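Local structure of C2 toxin component I (Clostridium botulinum, 2J3X) at residues Q217-W229 with K289-V301. The protein is the enzymatic component of the binary C2 toxin, an ADP-ribosyltransferase that probably modifies actin, as its relatives among the clostridial binary toxins do. The protein carries 2 engineered substitutions. Numbering follows the deposited sequence.
With SO4 (sulfate ion), chain V; SO4 (sulfate ion), chain M.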
loop_
_atom_site.group_PDB
_atom_site.type_symbol
_atom_site.label_atom_id
_atom_site.label_comp_id
_atom_site.label_asym_id
_atom_site.label_seq_id
_atom_site.Cartn_x
_atom_site.Cartn_y
_atom_site.Cartn_z
ATOM N N GLN A 217 8.320 -0.947 7.519
ATOM C CA GLN A 217 7.016 -1.601 7.621
ATOM C C GLN A 217 6.050 -0.597 8.153
ATOM O O GLN A 217 6.198 -0.168 9.306
ATOM C CB GLN A 217 7.096 -2.749 8.627
ATOM C CG GLN A 217 7.651 -3.988 8.049
ATOM C CD GLN A 217 7.995 -4.985 9.150
ATOM O OE1 GLN A 217 8.923 -4.764 9.956
ATOM N NE2 GLN A 217 7.249 -6.082 9.187
ATOM N N GLU A 218 5.107 -0.146 7.313
ATOM C CA GLU A 218 4.196 0.879 7.727
ATOM C C GLU A 218 2.989 0.153 8.332
ATOM O O GLU A 218 2.502 -0.823 7.745
ATOM C CB GLU A 218 3.727 1.686 6.485
ATOM C CG GLU A 218 2.842 2.841 6.895
ATOM C CD GLU A 218 2.487 3.672 5.650
ATOM O OE1 GLU A 218 2.443 3.104 4.524
ATOM O OE2 GLU A 218 2.224 4.869 5.822
ATOM N N LEU A 219 2.509 0.613 9.482
ATOM C CA LEU A 219 1.440 -0.138 10.200
ATOM C C LEU A 219 0.168 -0.086 9.348
ATOM O O LEU A 219 -0.284 1.006 8.980
ATOM C CB LEU A 219 1.146 0.532 11.537
ATOM C CG LEU A 219 0.132 -0.205 12.442
ATOM C CD1 LEU A 219 0.539 -1.667 12.669
ATOM C CD2 LEU A 219 0.016 0.570 13.753
ATOM N N ASP A 220 -0.366 -1.246 8.987
ATOM C CA ASP A 220 -1.489 -1.319 8.009
ATOM C C ASP A 220 -2.074 -2.722 8.157
ATOM O O ASP A 220 -1.308 -3.733 8.143
ATOM C CB ASP A 220 -0.892 -1.171 6.609
ATOM C CG ASP A 220 -1.926 -1.078 5.477
ATOM O OD1 ASP A 220 -3.116 -1.494 5.635
ATOM O OD2 ASP A 220 -1.490 -0.644 4.383
ATOM N N PHE A 221 -3.406 -2.813 8.314
ATOM C CA PHE A 221 -4.050 -4.110 8.556
ATOM C C PHE A 221 -4.830 -4.611 7.345
ATOM O O PHE A 221 -5.431 -5.714 7.407
ATOM C CB PHE A 221 -5.030 -3.959 9.734
ATOM C CG PHE A 221 -4.305 -3.478 11.008
ATOM C CD1 PHE A 221 -3.461 -4.359 11.680
ATOM C CD2 PHE A 221 -4.446 -2.151 11.458
ATOM C CE1 PHE A 221 -2.779 -3.890 12.852
ATOM C CE2 PHE A 221 -3.774 -1.674 12.608
ATOM C CZ PHE A 221 -2.930 -2.566 13.286
ATOM N N TYR A 222 -4.698 -3.885 6.234
ATOM C CA TYR A 222 -5.309 -4.304 4.931
ATOM C C TYR A 222 -6.768 -4.698 5.202
ATOM O O TYR A 222 -7.471 -3.943 5.911
ATOM C CB TYR A 222 -4.486 -5.411 4.198
ATOM C CG TYR A 222 -3.061 -4.939 4.027
ATOM C CD1 TYR A 222 -2.730 -3.940 3.122
ATOM C CD2 TYR A 222 -2.063 -5.478 4.837
ATOM C CE1 TYR A 222 -1.406 -3.503 2.991
ATOM C CE2 TYR A 222 -0.732 -5.026 4.753
ATOM C CZ TYR A 222 -0.433 -4.030 3.850
ATOM O OH TYR A 222 0.901 -3.624 3.804
ATOM N N ASN A 223 -7.219 -5.831 4.666
ATOM C CA ASN A 223 -8.632 -6.236 4.820
ATOM C C ASN A 223 -8.971 -6.811 6.201
ATOM O O ASN A 223 -10.147 -6.882 6.566
ATOM C CB ASN A 223 -9.039 -7.201 3.691
ATOM C CG ASN A 223 -8.283 -8.479 3.720
ATOM O OD1 ASN A 223 -7.205 -8.575 4.352
ATOM N ND2 ASN A 223 -8.789 -9.470 2.990
ATOM N N LYS A 224 -7.944 -7.133 7.020
ATOM C CA LYS A 224 -8.193 -7.802 8.313
ATOM C C LYS A 224 -8.579 -6.806 9.399
ATOM O O LYS A 224 -9.325 -7.149 10.314
ATOM C CB LYS A 224 -6.958 -8.648 8.749
ATOM C CG LYS A 224 -6.871 -9.917 7.896
ATOM C CD LYS A 224 -5.551 -10.674 8.168
ATOM C CE LYS A 224 -5.416 -11.953 7.299
ATOM N NZ LYS A 224 -3.994 -12.489 7.303
ATOM N N GLY A 225 -8.084 -5.573 9.290
ATOM C CA GLY A 225 -8.352 -4.522 10.323
ATOM C C GLY A 225 -7.678 -4.898 11.631
ATOM O O GLY A 225 -6.880 -5.856 11.680
ATOM N N SER A 226 -8.022 -4.159 12.691
ATOM C CA SER A 226 -7.549 -4.474 14.040
ATOM C C SER A 226 -8.445 -3.791 15.041
ATOM O O SER A 226 -8.244 -2.627 15.382
ATOM C CB SER A 226 -6.106 -3.968 14.258
ATOM O OG SER A 226 -5.625 -4.312 15.567
ATOM N N GLU A 227 -9.402 -4.540 15.556
ATOM C CA GLU A 227 -10.189 -3.982 16.643
ATOM C C GLU A 227 -9.269 -3.775 17.840
ATOM O O GLU A 227 -9.469 -2.820 18.585
ATOM C CB GLU A 227 -11.297 -4.959 16.995
ATOM C CG GLU A 227 -12.191 -4.477 18.147
ATOM C CD GLU A 227 -13.163 -3.379 17.780
ATOM O OE1 GLU A 227 -13.184 -2.908 16.655
ATOM O OE2 GLU A 227 -13.936 -2.935 18.640
ATOM N N ALA A 228 -8.264 -4.658 18.013
ATOM C CA ALA A 228 -7.333 -4.529 19.149
ATOM C C ALA A 228 -6.619 -3.201 19.164
ATOM O O ALA A 228 -6.363 -2.667 20.254
ATOM C CB ALA A 228 -6.264 -5.693 19.167
ATOM N N TRP A 229 -6.260 -2.684 17.982
ATOM C CA TRP A 229 -5.619 -1.350 17.909
ATOM C C TRP A 229 -6.548 -0.276 18.464
ATOM O O TRP A 229 -6.130 0.597 19.237
ATOM C CB TRP A 229 -5.225 -0.991 16.460
ATOM C CG TRP A 229 -4.389 0.254 16.401
ATOM C CD1 TRP A 229 -3.009 0.301 16.472
ATOM C CD2 TRP A 229 -4.843 1.620 16.343
ATOM N NE1 TRP A 229 -2.589 1.592 16.397
ATOM C CE2 TRP A 229 -3.671 2.439 16.329
ATOM C CE3 TRP A 229 -6.114 2.236 16.257
ATOM C CZ2 TRP A 229 -3.715 3.833 16.219
ATOM C CZ3 TRP A 229 -6.179 3.664 16.185
ATOM C CH2 TRP A 229 -4.966 4.449 16.177
ATOM N N LYS A 289 -7.873 12.875 21.902
ATOM C CA LYS A 289 -6.873 11.828 21.836
ATOM C C LYS A 289 -6.439 11.668 20.357
ATOM O O LYS A 289 -6.947 10.809 19.644
ATOM C CB LYS A 289 -7.466 10.542 22.451
ATOM C CG LYS A 289 -6.495 9.437 22.690
ATOM C CD LYS A 289 -6.932 8.478 23.887
ATOM C CE LYS A 289 -5.598 7.861 24.274
ATOM N NZ LYS A 289 -5.760 6.565 24.889
ATOM N N PRO A 290 -5.608 12.600 19.843
ATOM C CA PRO A 290 -5.235 12.531 18.416
ATOM C C PRO A 290 -4.545 11.192 18.060
ATOM O O PRO A 290 -4.076 10.450 18.934
ATOM C CB PRO A 290 -4.283 13.729 18.240
ATOM C CG PRO A 290 -4.777 14.752 19.327
ATOM C CD PRO A 290 -5.025 13.791 20.500
ATOM N N ILE A 291 -4.538 10.858 16.774
ATOM C CA ILE A 291 -3.958 9.588 16.356
ATOM C C ILE A 291 -2.545 9.410 16.956
ATOM O O ILE A 291 -1.699 10.260 16.791
ATOM C CB ILE A 291 -3.880 9.581 14.828
ATOM C CG1 ILE A 291 -5.302 9.719 14.208
ATOM C CG2 ILE A 291 -3.181 8.319 14.301
ATOM C CD1 ILE A 291 -6.317 8.623 14.730
ATOM N N PRO A 292 -2.328 8.339 17.720
ATOM C CA PRO A 292 -1.100 8.273 18.551
ATOM C C PRO A 292 0.163 7.867 17.798
ATOM O O PRO A 292 1.264 8.032 18.316
ATOM C CB PRO A 292 -1.476 7.234 19.607
ATOM C CG PRO A 292 -2.429 6.341 18.904
ATOM C CD PRO A 292 -3.258 7.245 18.019
ATOM N N GLN A 293 0.003 7.195 16.652
ATOM C CA GLN A 293 1.176 6.751 15.861
ATOM C C GLN A 293 0.728 6.708 14.426
ATOM O O GLN A 293 -0.473 6.638 14.173
ATOM C CB GLN A 293 1.667 5.368 16.318
ATOM C CG GLN A 293 0.633 4.219 16.011
ATOM C CD GLN A 293 1.014 2.833 16.520
ATOM O OE1 GLN A 293 0.191 2.123 17.018
ATOM N NE2 GLN A 293 2.304 2.459 16.394
ATOM N N THR A 294 1.660 6.694 13.496
ATOM C CA THR A 294 1.271 6.649 12.076
ATOM C C THR A 294 0.701 5.274 11.727
ATOM O O THR A 294 1.295 4.256 12.047
ATOM C CB THR A 294 2.476 6.983 11.221
ATOM O OG1 THR A 294 2.891 8.312 11.564
ATOM C CG2 THR A 294 2.102 6.987 9.695
ATOM N N LEU A 295 -0.417 5.279 11.029
ATOM C CA LEU A 295 -0.920 4.058 10.477
ATOM C C LEU A 295 -1.848 4.321 9.316
ATOM O O LEU A 295 -2.251 5.434 9.090
ATOM C CB LEU A 295 -1.641 3.267 11.537
ATOM C CG LEU A 295 -3.045 3.668 11.910
ATOM C CD1 LEU A 295 -3.706 2.545 12.665
ATOM C CD2 LEU A 295 -3.133 4.989 12.609
ATOM N N ILE A 296 -2.181 3.251 8.618
ATOM C CA ILE A 296 -3.017 3.313 7.419
ATOM C C ILE A 296 -4.493 3.049 7.795
ATOM O O ILE A 296 -4.813 2.051 8.433
ATOM C CB ILE A 296 -2.522 2.277 6.382
ATOM C CG1 ILE A 296 -1.087 2.665 5.887
ATOM C CG2 ILE A 296 -3.544 2.097 5.230
ATOM C CD1 ILE A 296 -1.077 3.999 5.027
ATOM N N ALA A 297 -5.390 3.930 7.334
ATOM C CA ALA A 297 -6.796 3.612 7.359
ATOM C C ALA A 297 -7.367 3.769 5.915
ATOM O O ALA A 297 -6.713 4.319 5.037
ATOM C CB ALA A 297 -7.517 4.546 8.282
ATOM N N TYR A 298 -8.565 3.248 5.692
ATOM C CA TYR A 298 -9.093 3.122 4.310
ATOM C C TYR A 298 -10.419 3.829 4.160
ATOM O O TYR A 298 -11.241 3.865 5.085
ATOM C CB TYR A 298 -9.306 1.628 4.000
ATOM C CG TYR A 298 -7.998 0.932 3.813
ATOM C CD1 TYR A 298 -7.313 1.023 2.590
ATOM C CD2 TYR A 298 -7.403 0.224 4.911
ATOM C CE1 TYR A 298 -6.061 0.385 2.398
ATOM C CE2 TYR A 298 -6.146 -0.424 4.764
ATOM C CZ TYR A 298 -5.483 -0.318 3.500
ATOM O OH TYR A 298 -4.272 -0.914 3.275
ATOM N N ARG A 299 -10.656 4.371 2.966
ATOM C CA ARG A 299 -11.974 4.929 2.660
ATOM C C ARG A 299 -12.238 4.684 1.166
ATOM O O ARG A 299 -11.512 5.218 0.318
ATOM C CB ARG A 299 -11.943 6.399 2.915
ATOM C CG ARG A 299 -13.325 7.107 2.710
ATOM C CD ARG A 299 -13.190 8.560 3.130
ATOM N NE ARG A 299 -14.327 9.352 2.606
ATOM C CZ ARG A 299 -15.564 9.308 3.076
ATOM N NH1 ARG A 299 -15.871 8.525 4.113
ATOM N NH2 ARG A 299 -16.514 10.055 2.502
ATOM N N ARG A 300 -13.255 3.860 0.892
ATOM C CA ARG A 300 -13.591 3.498 -0.482
ATOM C C ARG A 300 -14.710 4.427 -0.959
ATOM O O ARG A 300 -15.671 4.650 -0.211
ATOM C CB ARG A 300 -14.094 2.065 -0.526
ATOM C CG ARG A 300 -12.943 0.998 -0.482
ATOM C CD ARG A 300 -13.553 -0.407 -0.326
ATOM N NE ARG A 300 -12.562 -1.464 -0.538
ATOM C CZ ARG A 300 -12.314 -2.036 -1.714
ATOM N NH1 ARG A 300 -12.931 -1.637 -2.868
ATOM N NH2 ARG A 300 -11.385 -2.942 -1.776
ATOM N N VAL A 301 -14.567 4.942 -2.184
ATOM C CA VAL A 301 -15.527 5.896 -2.767
ATOM C C VAL A 301 -15.794 5.505 -4.197
ATOM O O VAL A 301 -15.049 4.700 -4.789
ATOM C CB VAL A 301 -15.064 7.341 -2.704
ATOM C CG1 VAL A 301 -14.832 7.783 -1.241
ATOM C CG2 VAL A 301 -13.766 7.505 -3.525
HETATM S S SO4 V . -8.954 -8.123 16.801
HETATM O O1 SO4 V . -7.927 -9.170 16.644
HETATM O O2 SO4 V . -8.657 -7.582 18.095
HETATM O O3 SO4 V . -8.917 -7.073 15.799
HETATM O O4 SO4 V . -10.293 -8.672 16.954
HETATM S S SO4 M . -4.850 -15.860 5.160
HETATM O O1 SO4 M . -4.676 -16.158 3.693
HETATM O O2 SO4 M . -3.971 -16.800 5.850
HETATM O O3 SO4 M . -4.363 -14.508 5.455
HETATM O O4 SO4 M . -6.244 -16.048 5.574
HETATM O O HOH W 1 3.539 3.072 10.548
HETATM O O HOH W 2 -5.380 -0.726 8.395
#
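Leu295 CD1 sits over one face of the Trp229 indole, 3.8 Å from the centroid of its six-membered ring in a CH-pi contact, while Gln293 OE1 meets the ring edge. The same methyl reaches the edge of Phe221, one face of which is covered by Ser226 CB. Here the linker between strand 206-216 and helix 227-234 runs beside strand 295-301, an edge strand of a five-stranded sheet in the C-terminal ADP-ribosyltransferase fold. A branched leucine suits this place because one methyl, CD1, bridges both rings while CD2 adds to the contact with Trp229. Gln293 OE1 lies close to the indole plane and accepts from Trp229 NE1 at 2.9 Å, although the donor is tilted from the amide's carbonyl plane; the glutamine's extended chain beyond CG carries the amide there, its plane 24° from the indole. Ile296 N donates a hydrogen bond to Leu219 O at 3.0 Å, and one water links Phe221 N with Ile296 O. The chi1 of -174° sets the Asp220 carboxylate beside its own carbonyl carbon, against Ile296 CB, with OD2 in a salt bridge to Arg366. A short acid fits here: its OD1 closes an Asx turn with Tyr222 N and, through its syn lone pair, accepts from Tyr298 OH at 2.7 Å.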